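Long-range contacts in serine--tRNA ligase (Pyrococcus horikoshii, PDB 2DQ0), which probably attaches serine to tRNA(Ser), and also to tRNA(Sec), by way of a seryl-adenylate made from serine and ATP: residues N123-F128 against R339-C344; K322-A327 against E370-S375; E328-E333 against T406-S411. All coordinates share one frame; numbering follows the deposited sequence.

Interaction 1: residues N123-F128 against R339-C344; sequences NVPIRF and RVVNIC
Strands 124-128 and 339-342 pair antiparallel, their short axes coming within 4.4 Å and crossing with 135° between their N-to-C directions. Val124 and Asn342 form a hydrogen-bonded pair, exchanging both backbone bonds, with Asn342 N 2.7 Å from Val124 O. Pro125 sits opposite Val341 as a non-hydrogen-bonded pair. The register then slips by one residue, because Ile126 and Arg127 both face Val340: Ile126 N donates to Val340 O at 2.9 Å, and Arg127 O takes the N-H of Val340. Phe128 closes the ladder against Arg339.

At the opposite end, Asn123 extends the pairing with its side chain. Asn123 OD1 receives the backbone N-H of Cys344, N to OD1 3.0 Å, in an almost straight bond, although the donor stands 50° above the carbonyl plane; ND2 of the same amide turns to Asp347. CB of Asn123 rests on Val341 CG1.

Pro125, Phe128, Val341 and Arg339 share one face of the sheet. Phe128 and Arg339 run side by side in the same direction, Phe128 CE2 3.9 Å from Arg339 CD, while Pro125 CG meets Arg339 NH2 at 3.6 Å. The Arg339 guanidinium is held by a salt bridge to Glu359 and a hydrogen bond to Gln145 O.

On the face with Val124 and Asn342, Arg127 folds over Val340. A bend at chi3 (65°) lays its guanidinium over the valine, with Val340 CG1 3.8 Å above the plane and offset toward the rim; the charge itself is paired with Glu328. Ile126, the extra residue of the bulge, brings CG1 to 3.6 Å from Val340 CG2.

The slip at Val340 is a classic beta bulge. It lies in the pairing that adds strand 124-129 to strand 338-342, whose other neighbour is strand 354-362 of the antiparallel class II synthetase sheet.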
loop_
_atom_site.group_PDB
_atom_site.type_symbol
_atom_site.label_atom_id
_atom_site.label_comp_id
_atom_site.label_asym_id
_atom_site.label_seq_id
_atom_site.Cartn_x
_atom_site.Cartn_y
_atom_site.Cartn_z
ATOM N N ASN A 123 -5.815 12.637 -30.194
ATOM C CA ASN A 123 -6.767 11.644 -29.746
ATOM C C ASN A 123 -8.097 12.038 -30.366
ATOM O O ASN A 123 -8.377 13.220 -30.553
ATOM C CB ASN A 123 -6.845 11.629 -28.224
ATOM C CG ASN A 123 -5.660 10.936 -27.602
ATOM O OD1 ASN A 123 -4.783 10.438 -28.311
ATOM N ND2 ASN A 123 -5.623 10.891 -26.273
ATOM N N VAL A 124 -8.922 11.052 -30.684
ATOM C CA VAL A 124 -10.184 11.344 -31.321
ATOM C C VAL A 124 -11.403 11.105 -30.458
ATOM O O VAL A 124 -11.620 10.004 -29.965
ATOM C CB VAL A 124 -10.329 10.512 -32.623
ATOM C CG1 VAL A 124 -11.696 10.723 -33.230
ATOM C CG2 VAL A 124 -9.239 10.896 -33.617
ATOM N N PRO A 125 -12.221 12.151 -30.259
ATOM C CA PRO A 125 -13.449 12.051 -29.452
ATOM C C PRO A 125 -14.413 11.249 -30.309
ATOM O O PRO A 125 -14.485 11.483 -31.510
ATOM C CB PRO A 125 -13.900 13.505 -29.306
ATOM C CG PRO A 125 -12.633 14.290 -29.478
ATOM C CD PRO A 125 -11.926 13.551 -30.598
ATOM N N ILE A 126 -15.152 10.316 -29.718
ATOM C CA ILE A 126 -16.061 9.490 -30.507
ATOM C C ILE A 126 -17.440 9.389 -29.910
ATOM O O ILE A 126 -18.330 8.785 -30.490
ATOM C CB ILE A 126 -15.521 8.049 -30.652
ATOM C CG1 ILE A 126 -15.346 7.419 -29.266
ATOM C CG2 ILE A 126 -14.190 8.046 -31.404
ATOM C CD1 ILE A 126 -14.904 5.981 -29.317
ATOM N N ARG A 127 -17.628 9.996 -28.754
ATOM C CA ARG A 127 -18.905 9.902 -28.077
ATOM C C ARG A 127 -18.972 10.949 -26.954
ATOM O O ARG A 127 -17.965 11.271 -26.328
ATOM C CB ARG A 127 -19.043 8.461 -27.543
ATOM C CG ARG A 127 -20.283 8.192 -26.728
ATOM C CD ARG A 127 -20.723 6.717 -26.748
ATOM N NE ARG A 127 -19.827 5.717 -26.140
ATOM C CZ ARG A 127 -18.759 5.182 -26.735
ATOM N NH1 ARG A 127 -18.414 5.550 -27.953
ATOM N NH2 ARG A 127 -18.068 4.222 -26.137
ATOM N N PHE A 128 -20.155 11.502 -26.721
ATOM C CA PHE A 128 -20.327 12.501 -25.681
ATOM C C PHE A 128 -21.593 12.212 -24.909
ATOM O O PHE A 128 -22.557 11.715 -25.477
ATOM C CB PHE A 128 -20.448 13.896 -26.282
ATOM C CG PHE A 128 -19.279 14.303 -27.111
ATOM C CD1 PHE A 128 -19.209 13.949 -28.451
ATOM C CD2 PHE A 128 -18.259 15.078 -26.557
ATOM C CE1 PHE A 128 -18.145 14.362 -29.234
ATOM C CE2 PHE A 128 -17.190 15.500 -27.326
ATOM C CZ PHE A 128 -17.128 15.145 -28.674
ATOM N N ARG A 339 -16.884 12.692 -22.367
ATOM C CA ARG A 339 -16.723 12.405 -23.773
ATOM C C ARG A 339 -15.733 11.227 -23.768
ATOM O O ARG A 339 -14.815 11.200 -22.951
ATOM C CB ARG A 339 -16.139 13.631 -24.501
ATOM C CG ARG A 339 -14.685 13.924 -24.173
ATOM C CD ARG A 339 -14.123 15.121 -24.906
ATOM N NE ARG A 339 -12.669 15.076 -24.819
ATOM C CZ ARG A 339 -11.835 15.694 -25.646
ATOM N NH1 ARG A 339 -10.524 15.571 -25.482
ATOM N NH2 ARG A 339 -12.311 16.433 -26.639
ATOM N N VAL A 340 -15.930 10.220 -24.610
ATOM C CA VAL A 340 -14.958 9.140 -24.595
ATOM C C VAL A 340 -14.113 9.309 -25.831
ATOM O O VAL A 340 -14.596 9.694 -26.892
ATOM C CB VAL A 340 -15.597 7.712 -24.505
ATOM C CG1 VAL A 340 -17.092 7.811 -24.339
ATOM C CG2 VAL A 340 -15.173 6.861 -25.678
ATOM N N VAL A 341 -12.835 9.016 -25.677
ATOM C CA VAL A 341 -11.889 9.220 -26.742
ATOM C C VAL A 341 -11.166 7.968 -27.214
ATOM O O VAL A 341 -10.936 7.047 -26.443
ATOM C CB VAL A 341 -10.861 10.285 -26.264
ATOM C CG1 VAL A 341 -9.636 10.278 -27.128
ATOM C CG2 VAL A 341 -11.508 11.661 -26.268
ATOM N N ASN A 342 -10.837 7.925 -28.500
ATOM C CA ASN A 342 -10.071 6.819 -29.027
ATOM C C ASN A 342 -8.659 7.378 -29.051
ATOM O O ASN A 342 -8.358 8.350 -29.743
ATOM C CB ASN A 342 -10.512 6.448 -30.437
ATOM C CG ASN A 342 -9.770 5.224 -30.981
ATOM O OD1 ASN A 342 -8.872 4.665 -30.323
ATOM N ND2 ASN A 342 -10.141 4.806 -32.191
ATOM N N ILE A 343 -7.790 6.771 -28.268
ATOM C CA ILE A 343 -6.435 7.238 -28.176
ATOM C C ILE A 343 -5.642 6.877 -29.399
ATOM O O ILE A 343 -5.728 5.753 -29.888
ATOM C CB ILE A 343 -5.812 6.689 -26.901
ATOM C CG1 ILE A 343 -6.554 7.335 -25.725
ATOM C CG2 ILE A 343 -4.286 6.937 -26.877
ATOM C CD1 ILE A 343 -6.180 6.760 -24.407
ATOM N N CYS A 344 -4.877 7.851 -29.883
ATOM C CA CYS A 344 -4.070 7.692 -31.082
ATOM C C CYS A 344 -2.771 6.921 -30.869
ATOM O O CYS A 344 -2.351 6.671 -29.732
ATOM C CB CYS A 344 -3.801 9.065 -31.740
ATOM S SG CYS A 344 -2.673 10.241 -30.903
#

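Interaction 2: residues K322-A327 against E370-S375; sequences KIIRNA and EVVSAS. With SSA (5'-O-(N-(L-seryl)-sulfamoyl)adenosine), chain G.
Glu370 OE1 accepts a hydrogen bond from the ribose O3' of the bound seryl-sulfamoyl adenosine at 2.8 Å, and the ligand's sulfamoyl oxygen O2S stands 2.7 Å from this same OE1. The carboxylate gets there on a fully stretched chain, CG lying anti to the backbone N (chi1 174°). With an alanine here, O3' would probably lose this acceptor and the ribose would be held less firmly on this side. The neighbouring hydroxyl is met by backbone instead: O2' of the ligand gives a weak hydrogen bond to Val371 O at 2.9 Å. Further along, Ser373 brings CB to 3.4 Å from O2S, while its OG is bonded to Asp357.

Strand 367-376 belongs to the antiparallel sheet of the class II synthetase core, and it has the ligand on one side and helix 316-333 on the other. The segments 322-327 and 370-375 run nearly antiparallel, 166° between directions, with axes 8.3 Å apart at the closest. Val372 and Ala374 point toward the helix, whereas Ser373 between them points away.

Across this apolar seam the methyl of Ala374 is met by two isoleucines, CG1 of Ile323 and CD1 of Ile324, each 4.0 Å from Ala374 CB. Ile324 reaches it by a turn at chi2 (65°) that swings CD1 back to the strand. One helical turn after Ile323, Ala327 CB touches Val372 CG2 at 3.9 Å. Val371 and Val372 together face Ile358 of strand 354-362 in a classic beta bulge, and Phe331 packs against both valines from the following helical turn.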
loop_
_atom_site.group_PDB
_atom_site.type_symbol
_atom_site.label_atom_id
_atom_site.label_comp_id
_atom_site.label_asym_id
_atom_site.label_seq_id
_atom_site.Cartn_x
_atom_site.Cartn_y
_atom_site.Cartn_z
ATOM N N LYS A 322 -17.334 -3.773 -24.243
ATOM C CA LYS A 322 -18.242 -3.849 -23.099
ATOM C C LYS A 322 -17.692 -3.174 -21.839
ATOM O O LYS A 322 -18.440 -2.492 -21.119
ATOM C CB LYS A 322 -18.579 -5.291 -22.744
ATOM C CG LYS A 322 -19.344 -6.080 -23.780
ATOM C CD LYS A 322 -19.589 -7.483 -23.224
ATOM C CE LYS A 322 -20.068 -8.453 -24.282
ATOM N NZ LYS A 322 -19.998 -9.868 -23.806
ATOM N N ILE A 323 -16.398 -3.353 -21.562
ATOM C CA ILE A 323 -15.859 -2.748 -20.361
ATOM C C ILE A 323 -15.907 -1.231 -20.386
ATOM O O ILE A 323 -16.240 -0.612 -19.360
ATOM C CB ILE A 323 -14.436 -3.252 -20.029
ATOM C CG1 ILE A 323 -13.431 -2.788 -21.068
ATOM C CG2 ILE A 323 -14.447 -4.767 -19.908
ATOM C CD1 ILE A 323 -12.087 -3.484 -20.907
ATOM N N ILE A 324 -15.608 -0.618 -21.530
ATOM C CA ILE A 324 -15.680 0.848 -21.607
ATOM C C ILE A 324 -17.125 1.313 -21.342
ATOM O O ILE A 324 -17.346 2.352 -20.717
ATOM C CB ILE A 324 -15.184 1.401 -22.988
ATOM C CG1 ILE A 324 -15.182 2.933 -22.983
ATOM C CG2 ILE A 324 -16.079 0.915 -24.110
ATOM C CD1 ILE A 324 -14.202 3.580 -22.020
ATOM N N ARG A 325 -18.103 0.527 -21.792
ATOM C CA ARG A 325 -19.502 0.872 -21.582
ATOM C C ARG A 325 -19.832 0.673 -20.116
ATOM O O ARG A 325 -20.686 1.368 -19.549
ATOM C CB ARG A 325 -20.422 -0.009 -22.429
ATOM C CG ARG A 325 -20.205 0.078 -23.935
ATOM C CD ARG A 325 -20.944 1.243 -24.565
ATOM N NE ARG A 325 -20.688 1.354 -26.004
ATOM C CZ ARG A 325 -21.241 2.283 -26.784
ATOM N NH1 ARG A 325 -22.082 3.181 -26.265
ATOM N NH2 ARG A 325 -20.954 2.324 -28.082
ATOM N N ASN A 326 -19.168 -0.296 -19.501
ATOM C CA ASN A 326 -19.401 -0.560 -18.086
ATOM C C ASN A 326 -18.958 0.654 -17.297
ATOM O O ASN A 326 -19.642 1.049 -16.361
ATOM C CB ASN A 326 -18.639 -1.805 -17.620
ATOM C CG ASN A 326 -19.298 -3.098 -18.066
ATOM O OD1 ASN A 326 -18.734 -4.172 -17.909
ATOM N ND2 ASN A 326 -20.493 -2.996 -18.623
ATOM N N ALA A 327 -17.823 1.254 -17.677
ATOM C CA ALA A 327 -17.341 2.459 -16.984
ATOM C C ALA A 327 -18.244 3.640 -17.316
ATOM O O ALA A 327 -18.559 4.436 -16.440
ATOM C CB ALA A 327 -15.926 2.779 -17.373
ATOM N N GLU A 370 -9.051 12.962 -18.245
ATOM C CA GLU A 370 -9.077 11.506 -18.163
ATOM C C GLU A 370 -9.538 11.093 -16.794
ATOM O O GLU A 370 -9.050 11.602 -15.780
ATOM C CB GLU A 370 -7.698 10.884 -18.390
ATOM C CG GLU A 370 -7.699 9.363 -18.150
ATOM C CD GLU A 370 -6.343 8.716 -18.338
ATOM O OE1 GLU A 370 -6.232 7.493 -18.079
ATOM O OE2 GLU A 370 -5.391 9.419 -18.748
ATOM N N VAL A 371 -10.459 10.142 -16.775
ATOM C CA VAL A 371 -11.008 9.670 -15.532
ATOM C C VAL A 371 -11.040 8.124 -15.536
ATOM O O VAL A 371 -11.179 7.498 -14.490
ATOM C CB VAL A 371 -12.392 10.335 -15.335
ATOM C CG1 VAL A 371 -13.524 9.462 -15.918
ATOM C CG2 VAL A 371 -12.573 10.690 -13.881
ATOM N N VAL A 372 -10.908 7.521 -16.720
ATOM C CA VAL A 372 -10.848 6.063 -16.867
ATOM C C VAL A 372 -10.193 5.662 -18.182
ATOM O O VAL A 372 -10.227 6.395 -19.162
ATOM C CB VAL A 372 -12.255 5.328 -16.767
ATOM C CG1 VAL A 372 -13.367 6.312 -16.656
ATOM C CG2 VAL A 372 -12.479 4.409 -17.980
ATOM N N SER A 373 -9.591 4.478 -18.183
ATOM C CA SER A 373 -8.930 3.935 -19.355
ATOM C C SER A 373 -9.352 2.478 -19.527
ATOM O O SER A 373 -9.404 1.715 -18.550
ATOM C CB SER A 373 -7.418 4.016 -19.171
ATOM O OG SER A 373 -6.820 4.610 -20.304
ATOM N N ALA A 374 -9.668 2.103 -20.764
ATOM C CA ALA A 374 -10.066 0.728 -21.106
ATOM C C ALA A 374 -9.163 0.250 -22.243
ATOM O O ALA A 374 -9.168 0.811 -23.331
ATOM C CB ALA A 374 -11.526 0.686 -21.541
ATOM N N SER A 375 -8.397 -0.797 -21.996
ATOM C CA SER A 375 -7.476 -1.307 -23.003
ATOM C C SER A 375 -7.726 -2.750 -23.422
ATOM O O SER A 375 -8.168 -3.585 -22.630
ATOM C CB SER A 375 -6.039 -1.233 -22.470
ATOM O OG SER A 375 -5.723 0.065 -22.004
HETATM N N10 SSA G . -5.155 -0.643 -15.316
HETATM C CA SSA G . -5.505 0.502 -16.176
HETATM C CB SSA G . -6.997 0.679 -16.265
HETATM O OG SSA G . -7.559 1.180 -15.047
HETATM C C9 SSA G . -4.920 1.824 -15.692
HETATM O O9 SSA G . -4.342 1.903 -14.611
HETATM N N8 SSA G . -5.050 2.875 -16.510
HETATM S S1 SSA G . -4.510 4.322 -16.063
HETATM O O1S SSA G . -3.071 4.165 -15.901
HETATM O O2S SSA G . -5.040 5.266 -17.039
HETATM O "O5'" SSA G . -5.168 4.552 -14.659
HETATM C "C5'" SSA G . -6.577 4.514 -14.541
HETATM C "C4'" SSA G . -7.116 5.758 -13.907
HETATM O "O4'" SSA G . -6.602 5.912 -12.570
HETATM C "C3'" SSA G . -6.813 7.089 -14.565
HETATM O "O3'" SSA G . -7.655 7.272 -15.684
HETATM C "C2'" SSA G . -7.206 8.020 -13.432
HETATM O "O2'" SSA G . -8.594 8.129 -13.225
HETATM C "C1'" SSA G . -6.562 7.295 -12.243
HETATM N N9 SSA G . -5.159 7.634 -12.024
HETATM C C8 SSA G . -4.034 7.222 -12.720
HETATM N N7 SSA G . -2.918 7.722 -12.256
HETATM C C5 SSA G . -3.327 8.519 -11.191
HETATM C C6 SSA G . -2.615 9.345 -10.281
HETATM N N6 SSA G . -1.294 9.495 -10.314
HETATM N N1 SSA G . -3.328 10.003 -9.315
HETATM C C2 SSA G . -4.669 9.839 -9.280
HETATM N N3 SSA G . -5.449 9.090 -10.091
HETATM C C4 SSA G . -4.709 8.465 -11.036
#

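Interaction 3: residues E328-E333 against T406-S411; sequences EELFQE and TAIATS. With SSA (5'-O-(N-(L-seryl)-sulfamoyl)adenosine), chain G.
Leu330 CD1 is the point where helix 316-333 presses on the corner at Ala407. Leu330 CD1 lies 3.6 Å from Ala407 O and 3.8 Å from Ile408 CG1, with the methyl of Ala407 a little farther off. Leu330 and Ile408 cross at a slant. Ile408 has its CG1 anti to the carbonyl carbon (chi1 -70°) and its chain extended, which sends CG1 and CD1 to the leucine methyl. Phe331 joins from the next helical position: its CE2 edge comes 3.7 Å from Ala407 O, the oxygen lying near the ring plane, so that this carbonyl is flanked by a leucine methyl and an aromatic edge. The seam is otherwise apolar.

The other side of segment 406-411 faces the bound seryl-sulfamoyl adenosine. Thr406 OG1 donates to the seryl hydroxyl OG of the ligand at 2.8 Å and also accepts the backbone N-H of Ser373, a second bond that fixes its rotation. Ala409 CB packs 3.4 Å from the ribose O4'. Ser411 OG donates to adenine N3 at 2.9 Å. Three residues of one short segment thus meet the serine, ribose and base parts of the analog.

Behind these, the backbone is set by strand 301-311. Ala407 and Ile408 both face Val305 in a classic beta bulge, which accompanies the corner in the chain. Ala409 then stands at the N-cap of helix 410-420. Strand 408-409 leading into helix 410-420 beside the ligand is consistent with motif 3 of class II synthetases.

Phe202 of helix 190-209 touches both Leu330 and Ile408, while Ile408 also packs on Ala203 and Phe331 on Ile336. Salt bridges from Glu329 to Lys210 and from Glu333 to Arg206 join helix 316-333 to helix 190-209 and the residue that follows it.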
loop_
_atom_site.group_PDB
_atom_site.type_symbol
_atom_site.label_atom_id
_atom_site.label_comp_id
_atom_site.label_asym_id
_atom_site.label_seq_id
_atom_site.Cartn_x
_atom_site.Cartn_y
_atom_site.Cartn_z
ATOM N N GLU A 328 -18.671 3.750 -18.573
ATOM C CA GLU A 328 -19.570 4.842 -18.977
ATOM C C GLU A 328 -20.846 4.860 -18.147
ATOM O O GLU A 328 -21.333 5.931 -17.787
ATOM C CB GLU A 328 -19.962 4.732 -20.460
ATOM C CG GLU A 328 -18.851 5.038 -21.420
ATOM C CD GLU A 328 -19.291 5.024 -22.860
ATOM O OE1 GLU A 328 -20.145 5.858 -23.230
ATOM O OE2 GLU A 328 -18.772 4.181 -23.626
ATOM N N GLU A 329 -21.388 3.676 -17.848
ATOM C CA GLU A 329 -22.619 3.589 -17.072
ATOM C C GLU A 329 -22.457 4.169 -15.695
ATOM O O GLU A 329 -23.348 4.869 -15.202
ATOM C CB GLU A 329 -23.091 2.147 -16.944
ATOM C CG GLU A 329 -23.877 1.628 -18.133
ATOM C CD GLU A 329 -24.262 0.165 -17.962
ATOM O OE1 GLU A 329 -24.747 -0.185 -16.865
ATOM O OE2 GLU A 329 -24.086 -0.632 -18.915
ATOM N N LEU A 330 -21.321 3.879 -15.066
ATOM C CA LEU A 330 -21.081 4.380 -13.723
ATOM C C LEU A 330 -21.096 5.891 -13.684
ATOM O O LEU A 330 -21.767 6.491 -12.836
ATOM C CB LEU A 330 -19.749 3.868 -13.178
ATOM C CG LEU A 330 -19.721 2.359 -12.982
ATOM C CD1 LEU A 330 -18.323 1.938 -12.577
ATOM C CD2 LEU A 330 -20.762 1.960 -11.940
ATOM N N PHE A 331 -20.368 6.517 -14.601
ATOM C CA PHE A 331 -20.333 7.967 -14.608
ATOM C C PHE A 331 -21.653 8.598 -14.996
ATOM O O PHE A 331 -21.956 9.715 -14.573
ATOM C CB PHE A 331 -19.166 8.454 -15.458
ATOM C CG PHE A 331 -17.839 8.264 -14.775
ATOM C CD1 PHE A 331 -17.284 9.300 -13.999
ATOM C CD2 PHE A 331 -17.189 7.009 -14.820
ATOM C CE1 PHE A 331 -16.104 9.096 -13.271
ATOM C CE2 PHE A 331 -16.014 6.787 -14.103
ATOM C CZ PHE A 331 -15.457 7.836 -13.317
ATOM N N GLN A 332 -22.461 7.889 -15.778
ATOM C CA GLN A 332 -23.778 8.422 -16.103
ATOM C C GLN A 332 -24.630 8.403 -14.821
ATOM O O GLN A 332 -25.302 9.394 -14.509
ATOM C CB GLN A 332 -24.440 7.619 -17.214
ATOM C CG GLN A 332 -23.735 7.774 -18.537
ATOM C CD GLN A 332 -24.311 6.890 -19.615
ATOM O OE1 GLN A 332 -23.766 6.797 -20.714
ATOM N NE2 GLN A 332 -25.416 6.238 -19.311
ATOM N N GLU A 333 -24.583 7.311 -14.054
ATOM C CA GLU A 333 -25.358 7.272 -12.807
ATOM C C GLU A 333 -24.847 8.349 -11.831
ATOM O O GLU A 333 -25.614 8.942 -11.062
ATOM C CB GLU A 333 -25.289 5.880 -12.165
ATOM C CG GLU A 333 -25.856 4.768 -13.069
ATOM C CD GLU A 333 -26.402 3.559 -12.303
ATOM O OE1 GLU A 333 -25.734 2.498 -12.276
ATOM O OE2 GLU A 333 -27.507 3.682 -11.730
ATOM N N THR A 406 -10.666 0.851 -16.104
ATOM C CA THR A 406 -11.018 1.469 -14.856
ATOM C C THR A 406 -12.521 1.296 -14.697
ATOM O O THR A 406 -13.259 1.365 -15.681
ATOM C CB THR A 406 -10.759 2.987 -14.911
ATOM O OG1 THR A 406 -9.463 3.229 -15.461
ATOM C CG2 THR A 406 -10.865 3.605 -13.519
ATOM N N ALA A 407 -12.972 1.033 -13.479
ATOM C CA ALA A 407 -14.409 1.021 -13.220
ATOM C C ALA A 407 -14.462 2.415 -12.590
ATOM O O ALA A 407 -15.059 3.328 -13.129
ATOM C CB ALA A 407 -14.792 -0.037 -12.213
ATOM N N ILE A 408 -13.798 2.582 -11.455
ATOM C CA ILE A 408 -13.725 3.893 -10.813
ATOM C C ILE A 408 -12.424 4.103 -10.045
ATOM O O ILE A 408 -12.063 3.325 -9.160
ATOM C CB ILE A 408 -14.842 4.133 -9.794
ATOM C CG1 ILE A 408 -16.180 4.301 -10.498
ATOM C CG2 ILE A 408 -14.521 5.396 -8.969
ATOM C CD1 ILE A 408 -17.357 4.567 -9.516
ATOM N N ALA A 409 -11.704 5.151 -10.392
ATOM C CA ALA A 409 -10.500 5.461 -9.651
ATOM C C ALA A 409 -11.093 6.597 -8.801
ATOM O O ALA A 409 -11.425 7.659 -9.325
ATOM C CB ALA A 409 -9.406 5.949 -10.601
ATOM N N THR A 410 -11.264 6.355 -7.505
ATOM C CA THR A 410 -11.897 7.336 -6.607
ATOM C C THR A 410 -11.306 8.740 -6.627
ATOM O O THR A 410 -12.041 9.719 -6.586
ATOM C CB THR A 410 -11.928 6.843 -5.138
ATOM O OG1 THR A 410 -10.602 6.814 -4.614
ATOM C CG2 THR A 410 -12.505 5.454 -5.047
ATOM N N SER A 411 -9.983 8.836 -6.671
ATOM C CA SER A 411 -9.300 10.128 -6.712
ATOM C C SER A 411 -10.003 11.078 -7.705
ATOM O O SER A 411 -10.604 12.083 -7.320
ATOM C CB SER A 411 -7.848 9.919 -7.154
ATOM O OG SER A 411 -7.810 9.110 -8.336
HETATM N N10 SSA G . -5.155 -0.643 -15.316
HETATM C CA SSA G . -5.505 0.502 -16.176
HETATM C CB SSA G . -6.997 0.679 -16.265
HETATM O OG SSA G . -7.559 1.180 -15.047
HETATM C C9 SSA G . -4.920 1.824 -15.692
HETATM O O9 SSA G . -4.342 1.903 -14.611
HETATM N N8 SSA G . -5.050 2.875 -16.510
HETATM S S1 SSA G . -4.510 4.322 -16.063
HETATM O O1S SSA G . -3.071 4.165 -15.901
HETATM O O2S SSA G . -5.040 5.266 -17.039
HETATM O "O5'" SSA G . -5.168 4.552 -14.659
HETATM C "C5'" SSA G . -6.577 4.514 -14.541
HETATM C "C4'" SSA G . -7.116 5.758 -13.907
HETATM O "O4'" SSA G . -6.602 5.912 -12.570
HETATM C "C3'" SSA G . -6.813 7.089 -14.565
HETATM O "O3'" SSA G . -7.655 7.272 -15.684
HETATM C "C2'" SSA G . -7.206 8.020 -13.432
HETATM O "O2'" SSA G . -8.594 8.129 -13.225
HETATM C "C1'" SSA G . -6.562 7.295 -12.243
HETATM N N9 SSA G . -5.159 7.634 -12.024
HETATM C C8 SSA G . -4.034 7.222 -12.720
HETATM N N7 SSA G . -2.918 7.722 -12.256
HETATM C C5 SSA G . -3.327 8.519 -11.191
HETATM C C6 SSA G . -2.615 9.345 -10.281
HETATM N N6 SSA G . -1.294 9.495 -10.314
HETATM N N1 SSA G . -3.328 10.003 -9.315
HETATM C C2 SSA G . -4.669 9.839 -9.280
HETATM N N3 SSA G . -5.449 9.090 -10.091
HETATM C C4 SSA G . -4.709 8.465 -11.036
#

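How the interactions relate
Helix 316-333 ties the set together: successive parts of it supply one side of interactions 2 and 3, whose centres are 8 Å apart, and strand 338-342 of interaction 1 follows it in the chain. Interactions 2 and 3 share the ligand pocket. Their strands meet where Ser373 O lies 2.9 Å from Thr406 N, a probable hydrogen bond, and Ala327 CB packs 3.5 Å from Thr406 O. Interaction 1 lies farther out, about 12 Å from interaction 2 and 17 Å from interaction 3 between centres, with the Ile343 side chain about 8 Å from the ligand. Arg127 links it to the helix through a salt bridge from NH2 to Glu328 OE2, 2.6 Å.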